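PDB 6F1S: CglIIR protein from Corynebacterium glutamicum, which is the C-terminal domain of the CglI restriction endonuclease H subunit, a protein that probably hydrolyses NTPs through a DEAD-Z1 helicase-like motor. Local coordinates for residues R55-I60 with A78-F83; T59-F64 with L71-F76; M94-N99 with P151-N156; Q115-A120 with H124-L129; D137-A140 with P145-S148. All coordinates share one frame; numbering follows the deposited sequence.

Interaction 1 of 5, residues R55-I60 with A78-F83; sequences RAIITI and AALLDF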
# COMPACT_ATOMS: atom_id res chain seq x y z
N ARG A 55 14.24 5.13 0.63
CA ARG A 55 13.85 6.53 0.67
C ARG A 55 12.66 6.82 -0.26
O ARG A 55 11.83 7.68 0.04
CB ARG A 55 15.04 7.42 0.30
CG ARG A 55 14.71 8.89 0.30
CD ARG A 55 15.88 9.73 -0.14
NE ARG A 55 15.51 11.13 -0.27
CZ ARG A 55 16.34 12.09 -0.66
NH1 ARG A 55 17.60 11.80 -0.96
NH2 ARG A 55 15.91 13.34 -0.75
N ALA A 56 12.59 6.10 -1.37
CA ALA A 56 11.52 6.33 -2.34
C ALA A 56 10.20 5.76 -1.82
O ALA A 56 9.14 6.36 -2.01
CB ALA A 56 11.87 5.72 -3.68
N ILE A 57 10.29 4.60 -1.18
CA ILE A 57 9.16 4.02 -0.46
C ILE A 57 8.61 4.98 0.59
O ILE A 57 7.40 5.22 0.64
CB ILE A 57 9.57 2.70 0.23
CG1 ILE A 57 9.58 1.55 -0.76
CG2 ILE A 57 8.60 2.37 1.35
CD1 ILE A 57 8.20 1.08 -1.16
N ILE A 58 9.51 5.51 1.42
CA ILE A 58 9.11 6.42 2.50
C ILE A 58 8.32 7.59 1.94
O ILE A 58 7.27 7.96 2.46
CB ILE A 58 10.33 6.98 3.26
CG1 ILE A 58 11.17 5.86 3.86
CG2 ILE A 58 9.87 7.95 4.33
CD1 ILE A 58 10.43 5.02 4.84
N THR A 59 8.85 8.18 0.87
CA THR A 59 8.26 9.34 0.23
C THR A 59 6.84 9.06 -0.22
O THR A 59 5.95 9.91 -0.09
CB THR A 59 9.11 9.78 -0.99
OG1 THR A 59 10.45 10.06 -0.56
CG2 THR A 59 8.51 11.01 -1.65
N ILE A 60 6.62 7.86 -0.75
CA ILE A 60 5.30 7.43 -1.20
C ILE A 60 4.37 7.23 -0.00
O ILE A 60 3.22 7.67 -0.02
CB ILE A 60 5.40 6.12 -2.01
CG1 ILE A 60 6.04 6.40 -3.37
CG2 ILE A 60 4.04 5.47 -2.16
CD1 ILE A 60 6.44 5.16 -4.13
N ALA A 78 9.94 3.62 10.33
CA ALA A 78 11.08 3.48 11.24
C ALA A 78 11.82 2.17 11.01
O ALA A 78 13.05 2.14 10.98
CB ALA A 78 10.61 3.57 12.69
N ALA A 79 11.07 1.09 10.82
CA ALA A 79 11.66 -0.22 10.53
C ALA A 79 12.48 -0.19 9.25
O ALA A 79 13.55 -0.78 9.18
CB ALA A 79 10.58 -1.28 10.44
N LEU A 80 11.97 0.50 8.24
CA LEU A 80 12.66 0.60 6.96
C LEU A 80 13.98 1.36 7.10
O LEU A 80 14.97 0.99 6.47
CB LEU A 80 11.77 1.29 5.92
CG LEU A 80 10.48 0.56 5.58
CD1 LEU A 80 9.69 1.36 4.56
CD2 LEU A 80 10.75 -0.85 5.06
N LEU A 81 13.99 2.40 7.91
CA LEU A 81 15.21 3.18 8.15
C LEU A 81 16.25 2.34 8.89
O LEU A 81 17.45 2.47 8.64
CB LEU A 81 14.90 4.45 8.95
CG LEU A 81 14.05 5.50 8.23
CD1 LEU A 81 13.85 6.73 9.10
CD2 LEU A 81 14.67 5.88 6.90
N ASP A 82 15.79 1.47 9.79
CA ASP A 82 16.68 0.55 10.48
C ASP A 82 17.34 -0.39 9.47
O ASP A 82 18.52 -0.71 9.58
CB ASP A 82 15.93 -0.25 11.54
N PHE A 83 16.57 -0.83 8.48
CA PHE A 83 17.11 -1.66 7.40
C PHE A 83 18.15 -0.91 6.58
O PHE A 83 19.11 -1.51 6.10
CB PHE A 83 15.99 -2.14 6.49
CG PHE A 83 15.19 -3.27 7.07
CD1 PHE A 83 15.82 -4.33 7.68
CD2 PHE A 83 13.81 -3.26 7.00
CE1 PHE A 83 15.09 -5.37 8.22
CE2 PHE A 83 13.07 -4.29 7.54
CZ PHE A 83 13.71 -5.35 8.15
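Leu80 is set between Ile57 and Ile58, and one of its methyl groups serves both. Its CD1 lies 3.5 Å from CG2 of Ile57 and 3.7 Å from CD1 of Ile58, two neighbouring residues on the side of their helix that looks toward 78-83. The leucine crosses Ile57 at roughly a right angle, whereas it slides past Ile58 in the opposite sense, so that CD1 of Ile58 also passes within 4.1 Å of the Leu80 CB. Both isoleucines hold CG2 anti to the backbone N, but as successive residues they sit at different places round the helix: Ile57 offers CG2, and in Ile58 the end of the CG1-CD1 arm makes the contact. These residues join helix 54-61 to helix 73-86. Helix 54-61 rests on the mixed five-stranded sheet of this alpha/beta domain through Ile57, which touches Ala92 of strand 92-100; Leu80 touches Pro125 in the loop before strand 126-132. CA of Ile58 and CA of Leu80 are 8.1 Å apart, a separation that branched aliphatic side chains fill. On the exposed flank, CD2 of Leu81 stays 4.6 Å from CG1 of Ile58. Within helix 54-61, away from the contact, Arg55 O accepts two bonds: Thr59 OG1 (2.8 Å) and Thr59 N approach it from opposite faces of its carbonyl plane.

Interaction 2 of 5, residues T59-F64 with L71-F76; sequences TILNAF and LDLATF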
# COMPACT_ATOMS: atom_id res chain seq x y z
N THR A 59 8.85 8.18 0.87
CA THR A 59 8.26 9.34 0.23
C THR A 59 6.84 9.06 -0.22
O THR A 59 5.95 9.91 -0.09
CB THR A 59 9.11 9.78 -0.99
OG1 THR A 59 10.45 10.06 -0.56
CG2 THR A 59 8.51 11.01 -1.65
N ILE A 60 6.62 7.86 -0.75
CA ILE A 60 5.30 7.43 -1.20
C ILE A 60 4.37 7.23 -0.00
O ILE A 60 3.22 7.67 -0.02
CB ILE A 60 5.40 6.12 -2.01
CG1 ILE A 60 6.04 6.40 -3.37
CG2 ILE A 60 4.04 5.47 -2.16
CD1 ILE A 60 6.44 5.16 -4.13
N LEU A 61 4.89 6.60 1.05
CA LEU A 61 4.12 6.38 2.26
C LEU A 61 3.70 7.70 2.92
O LEU A 61 2.60 7.80 3.46
CB LEU A 61 4.92 5.52 3.25
CG LEU A 61 5.13 4.05 2.84
CD1 LEU A 61 6.03 3.32 3.83
CD2 LEU A 61 3.80 3.32 2.69
N ASN A 62 4.57 8.71 2.85
CA ASN A 62 4.27 10.02 3.42
C ASN A 62 3.09 10.70 2.75
O ASN A 62 2.52 11.64 3.30
CB ASN A 62 5.48 10.94 3.34
CG ASN A 62 6.54 10.61 4.36
OD1 ASN A 62 6.22 10.19 5.48
ND2 ASN A 62 7.80 10.79 3.99
N ALA A 63 2.73 10.24 1.56
CA ALA A 63 1.59 10.81 0.86
C ALA A 63 0.29 10.34 1.51
O ALA A 63 -0.79 10.85 1.20
CB ALA A 63 1.62 10.42 -0.60
N PHE A 64 0.41 9.37 2.41
CA PHE A 64 -0.75 8.82 3.10
C PHE A 64 -0.92 9.39 4.50
O PHE A 64 0.06 9.64 5.21
CB PHE A 64 -0.64 7.29 3.21
CG PHE A 64 -0.87 6.56 1.91
CD1 PHE A 64 -2.13 6.07 1.59
CD2 PHE A 64 0.17 6.35 1.02
CE1 PHE A 64 -2.34 5.38 0.39
CE2 PHE A 64 -0.04 5.67 -0.17
CZ PHE A 64 -1.30 5.19 -0.49
N LEU A 71 -3.42 1.62 10.61
CA LEU A 71 -2.17 1.19 10.02
C LEU A 71 -1.05 2.08 10.52
O LEU A 71 -1.04 3.29 10.29
CB LEU A 71 -2.25 1.23 8.49
CG LEU A 71 -1.01 0.71 7.76
CD1 LEU A 71 -0.77 -0.76 8.11
CD2 LEU A 71 -1.14 0.89 6.26
N ASP A 72 -0.10 1.49 11.24
CA ASP A 72 0.95 2.28 11.85
C ASP A 72 2.09 2.53 10.87
O ASP A 72 3.04 1.75 10.79
CB ASP A 72 1.47 1.59 13.11
CG ASP A 72 2.28 2.52 13.98
OD1 ASP A 72 2.28 3.74 13.71
OD2 ASP A 72 2.90 2.04 14.95
N LEU A 73 1.99 3.62 10.11
CA LEU A 73 2.95 3.91 9.06
C LEU A 73 4.27 4.42 9.63
O LEU A 73 5.32 4.18 9.06
CB LEU A 73 2.37 4.91 8.06
CG LEU A 73 1.39 4.26 7.09
CD1 LEU A 73 0.76 5.28 6.16
CD2 LEU A 73 2.10 3.18 6.29
N ALA A 74 4.19 5.12 10.76
CA ALA A 74 5.38 5.65 11.43
C ALA A 74 6.34 4.52 11.82
O ALA A 74 7.53 4.59 11.52
CB ALA A 74 4.99 6.45 12.65
N THR A 75 5.81 3.49 12.47
CA THR A 75 6.60 2.34 12.89
C THR A 75 7.21 1.61 11.70
O THR A 75 8.39 1.24 11.71
CB THR A 75 5.76 1.34 13.71
OG1 THR A 75 5.44 1.92 14.98
CG2 THR A 75 6.51 0.04 13.95
N PHE A 76 6.40 1.40 10.67
CA PHE A 76 6.85 0.72 9.47
C PHE A 76 7.99 1.49 8.82
O PHE A 76 9.02 0.91 8.47
CB PHE A 76 5.69 0.54 8.49
CG PHE A 76 6.06 -0.19 7.23
CD1 PHE A 76 6.29 -1.55 7.24
CD2 PHE A 76 6.17 0.50 6.03
CE1 PHE A 76 6.63 -2.23 6.08
CE2 PHE A 76 6.50 -0.17 4.86
CZ PHE A 76 6.73 -1.53 4.88
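Two residues of 71-76, Leu73 and Phe76, meet Leu61 and Phe64 near the type I turn from Leu61 to Phe64. At the start of the segment, Leu71 packs on Pro155 and Ile157 of strand 152-158. Asp72 then occupies the N-cap of helix 73-86, and its OD2 receives a hydrogen bond from OG1 of Thr75, which arrives from above the carboxylate plane. This bond is consistent with a helix start steadied by its N-cap residue. Leu73 follows, with both methyls at work: CD2 lies 4.0 Å from CD2 of Leu61, while CD1 is 3.8 Å from CB of Phe64, so the leucine bridges the first and last residues of the turn. Phe76, one turn later, has its CG anti to the backbone N (chi1 -179°), which carries the ring toward Leu61. CD1 of Leu61 then sits at the ring's edge, in its plane, 3.6 Å from Phe76 CD2, and the two side chains cross at about a right angle. The rest of Phe64 turns to the sheet, where it meets Pro155 and Leu129. Every touching group is aliphatic or aromatic and buried, which implies that dispersion forces and the exclusion of water, rather than directed bonds, hold the two segments together.

Interaction 3 of 5, residues M94-N99 with P151-N156; sequences MVLRTN and PIWVPN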
# COMPACT_ATOMS: atom_id res chain seq x y z
N MSE A 94 7.84 -3.52 -4.34
CA MSE A 94 6.59 -2.78 -4.48
C MSE A 94 5.73 -3.35 -5.60
O MSE A 94 6.19 -3.52 -6.74
CB MSE A 94 6.85 -1.29 -4.71
CG MSE A 94 5.56 -0.48 -4.73
SE MSE A 94 5.80 1.47 -4.59
CE MSE A 94 6.34 1.85 -6.43
N VAL A 95 4.48 -3.64 -5.26
CA VAL A 95 3.52 -4.18 -6.21
C VAL A 95 2.36 -3.19 -6.37
O VAL A 95 1.72 -2.80 -5.39
CB VAL A 95 3.00 -5.56 -5.76
CG1 VAL A 95 1.92 -6.08 -6.70
CG2 VAL A 95 4.15 -6.55 -5.66
N LEU A 96 2.11 -2.78 -7.61
CA LEU A 96 1.03 -1.86 -7.93
C LEU A 96 -0.03 -2.57 -8.75
O LEU A 96 0.27 -3.07 -9.84
CB LEU A 96 1.56 -0.65 -8.72
CG LEU A 96 2.74 0.15 -8.17
CD1 LEU A 96 3.12 1.27 -9.13
CD2 LEU A 96 2.43 0.71 -6.79
N ARG A 97 -1.25 -2.62 -8.24
CA ARG A 97 -2.37 -3.21 -8.97
C ARG A 97 -3.42 -2.15 -9.25
O ARG A 97 -3.78 -1.36 -8.36
CB ARG A 97 -3.01 -4.35 -8.18
CG ARG A 97 -2.06 -5.42 -7.70
CD ARG A 97 -1.55 -6.28 -8.83
NE ARG A 97 -0.80 -7.40 -8.28
CZ ARG A 97 0.17 -8.04 -8.93
NH1 ARG A 97 0.53 -7.65 -10.14
NH2 ARG A 97 0.80 -9.04 -8.34
N THR A 98 -3.94 -2.13 -10.47
CA THR A 98 -5.01 -1.21 -10.81
C THR A 98 -6.28 -1.97 -11.17
O THR A 98 -6.29 -3.20 -11.22
CB THR A 98 -4.59 -0.28 -11.96
OG1 THR A 98 -4.29 -1.07 -13.12
CG2 THR A 98 -3.35 0.51 -11.56
N ASN A 99 -7.36 -1.22 -11.39
CA ASN A 99 -8.67 -1.79 -11.70
C ASN A 99 -9.12 -2.77 -10.61
O ASN A 99 -9.78 -3.77 -10.89
CB ASN A 99 -8.66 -2.46 -13.08
CG ASN A 99 -10.03 -2.97 -13.51
OD1 ASN A 99 -11.05 -2.32 -13.28
ND2 ASN A 99 -10.06 -4.17 -14.10
N PRO A 151 -10.38 8.27 -7.36
CA PRO A 151 -9.88 6.95 -6.98
C PRO A 151 -9.14 6.96 -5.65
O PRO A 151 -8.78 8.03 -5.15
CB PRO A 151 -8.92 6.61 -8.11
CG PRO A 151 -8.35 7.94 -8.48
CD PRO A 151 -9.48 8.94 -8.32
N ILE A 152 -8.92 5.78 -5.09
CA ILE A 152 -8.13 5.63 -3.87
C ILE A 152 -6.98 4.66 -4.15
O ILE A 152 -7.08 3.81 -5.03
CB ILE A 152 -8.99 5.13 -2.68
CG1 ILE A 152 -8.26 5.29 -1.35
CG2 ILE A 152 -9.42 3.68 -2.89
CD1 ILE A 152 -8.04 6.71 -0.91
N TRP A 153 -5.89 4.80 -3.41
CA TRP A 153 -4.86 3.78 -3.35
C TRP A 153 -4.85 3.22 -1.94
O TRP A 153 -4.84 3.98 -0.97
CB TRP A 153 -3.48 4.35 -3.70
CG TRP A 153 -3.23 4.57 -5.15
CD1 TRP A 153 -3.43 5.73 -5.85
CD2 TRP A 153 -2.70 3.63 -6.10
NE1 TRP A 153 -3.07 5.57 -7.16
CE2 TRP A 153 -2.62 4.29 -7.34
CE3 TRP A 153 -2.30 2.29 -6.02
CZ2 TRP A 153 -2.15 3.66 -8.50
CZ3 TRP A 153 -1.84 1.66 -7.16
CH2 TRP A 153 -1.76 2.35 -8.39
N VAL A 154 -4.87 1.90 -1.81
CA VAL A 154 -4.85 1.27 -0.50
C VAL A 154 -3.53 0.53 -0.28
O VAL A 154 -3.15 -0.33 -1.07
CB VAL A 154 -6.03 0.29 -0.32
CG1 VAL A 154 -6.11 -0.18 1.11
CG2 VAL A 154 -7.34 0.95 -0.74
N PRO A 155 -2.81 0.88 0.79
CA PRO A 155 -1.51 0.26 1.07
C PRO A 155 -1.59 -1.01 1.93
O PRO A 155 -2.37 -1.08 2.87
CB PRO A 155 -0.77 1.37 1.82
CG PRO A 155 -1.86 2.06 2.58
CD PRO A 155 -3.08 2.01 1.70
N ASN A 156 -0.77 -1.99 1.58
CA ASN A 156 -0.62 -3.20 2.37
C ASN A 156 0.87 -3.43 2.58
O ASN A 156 1.62 -3.55 1.63
CB ASN A 156 -1.27 -4.40 1.67
CG ASN A 156 -0.98 -5.72 2.38
OD1 ASN A 156 -1.82 -6.24 3.11
ND2 ASN A 156 0.21 -6.27 2.15
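Trp153 reaches the backbone and side chains of 96-98 by spanning the strand between them, within the mixed five-stranded sheet of this alpha/beta domain. Strands 152-158 and 92-100 are not neighbours there: strand 126-132 separates them, and the short segments run 145° to each other with their axes 9.1 Å apart. A large flat residue suits such a gap. From CB, the bond to CG lies beside the backbone N (chi1 -77°), and the indole leans over the intervening strand, where it covers Leu129. On the five-membered ring, NE1 turns to Asp36 of helix 32-46 and is hydrogen-bonded to its OD1, which keeps this buried N-H satisfied and helps to hold the ring's rotation. The six-membered ring leads toward 94-99. Its CZ3 lies 3.8 Å from Arg97 O and, more loosely, 4.4 Å from CD2 of Leu96. Arg97 contributes only its backbone side here, since its guanidinium group leads away to salt bridges with Asp114 and Glu48. Both aliphatic partners and the carbonyl oxygen stand at slanting positions round the indole. Thr98 lies alongside the tryptophan and points the same way, its methyl CG2 stopping 4.0 Å from CH2, the far corner of the ring.

Interaction 4 of 5, residues Q115-A120 with H124-L129; sequences QALSRA and HPLLIL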
# COMPACT_ATOMS: atom_id res chain seq x y z
N GLN A 115 -2.09 -12.62 -2.06
CA GLN A 115 -1.93 -13.34 -0.80
C GLN A 115 -0.72 -14.28 -0.90
O GLN A 115 0.19 -14.23 -0.07
CB GLN A 115 -3.19 -14.15 -0.45
CG GLN A 115 -4.18 -13.45 0.49
CD GLN A 115 -3.63 -13.21 1.89
OE1 GLN A 115 -2.63 -13.81 2.30
NE2 GLN A 115 -4.27 -12.32 2.63
N ALA A 116 -0.71 -15.11 -1.94
CA ALA A 116 0.37 -16.07 -2.15
C ALA A 116 1.68 -15.34 -2.40
O ALA A 116 2.73 -15.77 -1.91
CB ALA A 116 0.05 -17.01 -3.32
N LEU A 117 1.62 -14.26 -3.17
CA LEU A 117 2.80 -13.44 -3.46
C LEU A 117 3.44 -12.97 -2.16
O LEU A 117 4.64 -13.14 -1.95
CB LEU A 117 2.44 -12.24 -4.34
CG LEU A 117 3.57 -11.37 -4.92
CD1 LEU A 117 3.10 -10.65 -6.17
CD2 LEU A 117 4.11 -10.35 -3.92
N SER A 118 2.63 -12.39 -1.28
CA SER A 118 3.14 -11.80 -0.05
C SER A 118 3.64 -12.87 0.92
O SER A 118 4.62 -12.66 1.62
CB SER A 118 2.08 -10.93 0.62
OG SER A 118 0.96 -11.69 1.04
N ARG A 119 2.97 -14.02 0.95
CA ARG A 119 3.45 -15.10 1.79
C ARG A 119 4.81 -15.60 1.31
O ARG A 119 5.67 -15.95 2.11
CB ARG A 119 2.43 -16.24 1.84
CG ARG A 119 1.18 -15.91 2.62
CD ARG A 119 0.38 -17.16 2.94
NE ARG A 119 -0.62 -16.93 3.98
CZ ARG A 119 -1.93 -17.00 3.79
NH1 ARG A 119 -2.42 -17.31 2.60
NH2 ARG A 119 -2.76 -16.78 4.81
N ALA A 120 5.01 -15.61 -0.00
CA ALA A 120 6.26 -16.09 -0.58
C ALA A 120 7.42 -15.10 -0.41
O ALA A 120 8.58 -15.50 -0.49
CB ALA A 120 6.07 -16.42 -2.05
N HIS A 124 12.40 -9.27 1.13
CA HIS A 124 12.18 -7.85 0.93
C HIS A 124 11.01 -7.32 1.75
O HIS A 124 9.94 -7.94 1.77
CB HIS A 124 11.93 -7.54 -0.55
CG HIS A 124 13.10 -7.84 -1.44
ND1 HIS A 124 14.19 -7.00 -1.55
CD2 HIS A 124 13.34 -8.87 -2.28
CE1 HIS A 124 15.05 -7.51 -2.41
NE2 HIS A 124 14.56 -8.64 -2.87
N PRO A 125 11.20 -6.18 2.42
CA PRO A 125 10.04 -5.44 2.92
C PRO A 125 9.09 -5.21 1.76
O PRO A 125 9.55 -4.81 0.69
CB PRO A 125 10.65 -4.14 3.44
CG PRO A 125 12.07 -4.47 3.73
CD PRO A 125 12.47 -5.50 2.73
N LEU A 126 7.81 -5.48 1.95
CA LEU A 126 6.87 -5.51 0.84
C LEU A 126 5.78 -4.44 0.97
O LEU A 126 5.12 -4.34 2.01
CB LEU A 126 6.24 -6.90 0.73
CG LEU A 126 5.22 -7.10 -0.39
CD1 LEU A 126 5.87 -6.90 -1.75
CD2 LEU A 126 4.57 -8.48 -0.30
N LEU A 127 5.60 -3.65 -0.08
CA LEU A 127 4.48 -2.72 -0.17
C LEU A 127 3.61 -3.07 -1.37
O LEU A 127 4.06 -3.06 -2.52
CB LEU A 127 4.97 -1.27 -0.29
CG LEU A 127 3.91 -0.18 -0.54
CD1 LEU A 127 2.99 0.01 0.66
CD2 LEU A 127 4.54 1.16 -0.95
N ILE A 128 2.35 -3.38 -1.10
CA ILE A 128 1.38 -3.64 -2.16
C ILE A 128 0.37 -2.50 -2.19
O ILE A 128 -0.26 -2.20 -1.18
CB ILE A 128 0.65 -4.99 -1.95
CG1 ILE A 128 1.67 -6.14 -1.86
CG2 ILE A 128 -0.35 -5.23 -3.06
CD1 ILE A 128 1.03 -7.52 -1.69
N LEU A 129 0.22 -1.86 -3.34
CA LEU A 129 -0.73 -0.77 -3.49
C LEU A 129 -1.87 -1.16 -4.44
O LEU A 129 -1.63 -1.57 -5.58
CB LEU A 129 -0.03 0.51 -3.97
CG LEU A 129 0.85 1.20 -2.93
CD1 LEU A 129 1.80 2.23 -3.55
CD2 LEU A 129 0.00 1.86 -1.86
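Ser118 and Leu126 form the close part of this contact, which ties a helix to the strand that follows it. The two belong to a beta-alpha-beta unit, strand 92-100, helix 112-120 and strand 126-132; after the helix the chain turns back, and helix and strand segments run nearly antiparallel at 166°. The branch doing the work is CD2 of Leu126, which presses against the helix backbone, 3.6 Å from Ser118 CA and equally far from its CB. A serine suits this spot because its short side chain lets a leucine come so near the helix; with OG set between the backbone N and the carbonyl carbon (chi1 64°), the hydroxyl is turned back toward the preceding turn, where Asp114 O lies, and its buried oxygen is also hydrogen-bonded to Asn21 ND2. Leu117 adds ordinary apolar packing, its CD2 4.1 Å from the same Leu126 methyl, and also touches Arg93 and Arg97 of strand 92-100. Looser is CD1 of Ile128, which approaches Ser118 CB only to 4.3 Å. The far side of the helix faces solvent: Ala116, Arg119 and Ala120 are exposed, and the polar chains of Gln115 and Arg119 leave the strand. There they meet each other, OE1 of Gln115 standing 3.5 Å above the plane of the Arg119 guanidinium group, offset toward its rim.

Interaction 5 of 5, residues D137-A140 with P145-S148; sequences DAAA and PTWS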
# COMPACT_ATOMS: atom_id res chain seq x y z
N ASP A 137 -19.74 5.39 -5.49
CA ASP A 137 -21.09 5.82 -5.84
C ASP A 137 -22.14 4.76 -5.55
O ASP A 137 -23.15 5.05 -4.92
CB ASP A 137 -21.17 6.22 -7.31
CG ASP A 137 -20.51 7.55 -7.58
OD1 ASP A 137 -20.46 8.39 -6.66
OD2 ASP A 137 -20.04 7.77 -8.72
N ALA A 138 -21.90 3.53 -5.99
CA ALA A 138 -22.86 2.45 -5.74
C ALA A 138 -23.06 2.23 -4.25
O ALA A 138 -24.19 2.08 -3.78
CB ALA A 138 -22.39 1.16 -6.41
N ALA A 139 -21.97 2.24 -3.49
CA ALA A 139 -22.03 1.99 -2.06
C ALA A 139 -22.69 3.16 -1.32
O ALA A 139 -23.52 2.95 -0.44
CB ALA A 139 -20.64 1.74 -1.50
N ALA A 140 -22.31 4.38 -1.69
CA ALA A 140 -22.85 5.57 -1.06
C ALA A 140 -24.32 5.78 -1.42
O ALA A 140 -25.08 6.36 -0.64
CB ALA A 140 -22.04 6.80 -1.44
N PRO A 145 -20.39 1.84 3.50
CA PRO A 145 -19.08 2.49 3.65
C PRO A 145 -18.34 2.74 2.33
O PRO A 145 -18.39 1.91 1.42
CB PRO A 145 -18.30 1.51 4.53
CG PRO A 145 -19.33 0.80 5.30
CD PRO A 145 -20.50 0.65 4.37
N THR A 146 -17.68 3.88 2.24
CA THR A 146 -16.96 4.29 1.04
C THR A 146 -15.51 4.61 1.37
O THR A 146 -15.19 4.93 2.52
CB THR A 146 -17.62 5.53 0.40
OG1 THR A 146 -17.76 6.56 1.39
CG2 THR A 146 -18.99 5.18 -0.14
N TRP A 147 -14.63 4.54 0.38
CA TRP A 147 -13.25 4.96 0.55
C TRP A 147 -13.23 6.49 0.61
O TRP A 147 -14.17 7.13 0.15
CB TRP A 147 -12.36 4.44 -0.57
CG TRP A 147 -12.36 2.93 -0.70
CD1 TRP A 147 -13.10 2.19 -1.57
CD2 TRP A 147 -11.57 2.00 0.06
NE1 TRP A 147 -12.84 0.85 -1.40
CE2 TRP A 147 -11.90 0.71 -0.41
CE3 TRP A 147 -10.62 2.13 1.08
CZ2 TRP A 147 -11.31 -0.45 0.12
CZ3 TRP A 147 -10.04 0.98 1.60
CH2 TRP A 147 -10.39 -0.29 1.11
N SER A 148 -12.17 7.06 1.16
CA SER A 148 -12.12 8.50 1.40
C SER A 148 -12.02 9.30 0.11
O SER A 148 -12.26 10.50 0.10
CB SER A 148 -10.94 8.86 2.32
OG SER A 148 -9.70 8.50 1.73
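The short helix 136-141 and the extended chain that returns after it come together at Ala139 and Thr146, whose CA atoms are 6.4 Å apart, with Thr146 in a beta conformation (phi -125°, psi 157°). Thr146 directs its CB at the helix, and its methyl does the touching. CG2 lies 3.7 Å from CB of Ala140 and 4.1 Å from CB of Ala139, and it also passes 3.8 Å from Ala140 N, so it rests in the shallow dip between two successive alanines. Because OG1 takes the place between the backbone N and the carbonyl carbon (chi1 53°), CG2 is left beside the backbone N, on the side where the helix lies. Pro145 joins in through its backbone: its O is 3.7 Å from Ala139 CB, a van der Waals approach, while the ring touches Gln104. Alanine suits both helix positions, since a single methyl allows the returning chain to lie this near. Ala139 is buried, partly by this contact, whereas Ala140 and Pro145 remain at the surface. Trp147, directly after Thr146, anchors the loop: its N is hydrogen-bonded to OD1 of Asn136 at the start of the helix, its NE1 to Val102 O, and its indole packs on Ile152 and Val154 of strand 152-158, which joins this outlying helix to the main sheet.

How the interactions relate
Interactions 1 and 2 share helices 54-61 and 73-86 and have centres 9 Å apart; together they join this helix pair at two successive levels. Interaction 3 spans strands 92-100 and 152-158, and interaction 4 sets helix 112-120 against strand 126-132, which lies between those two strands. The middle strand is thus sandwiched: Leu127 and Leu129 face helix 54-61, Leu126 and Ile128 face helix 112-120. Along the chain, interactions 1 and 2 precede the rest, while 4 and then 5 fall within the sequence that interaction 3 brackets. Interaction 5 lies peripherally, about 31 Å from interaction 1 between centres, yet Trp147 links it to interaction 3. Helices cover both faces of one central sheet.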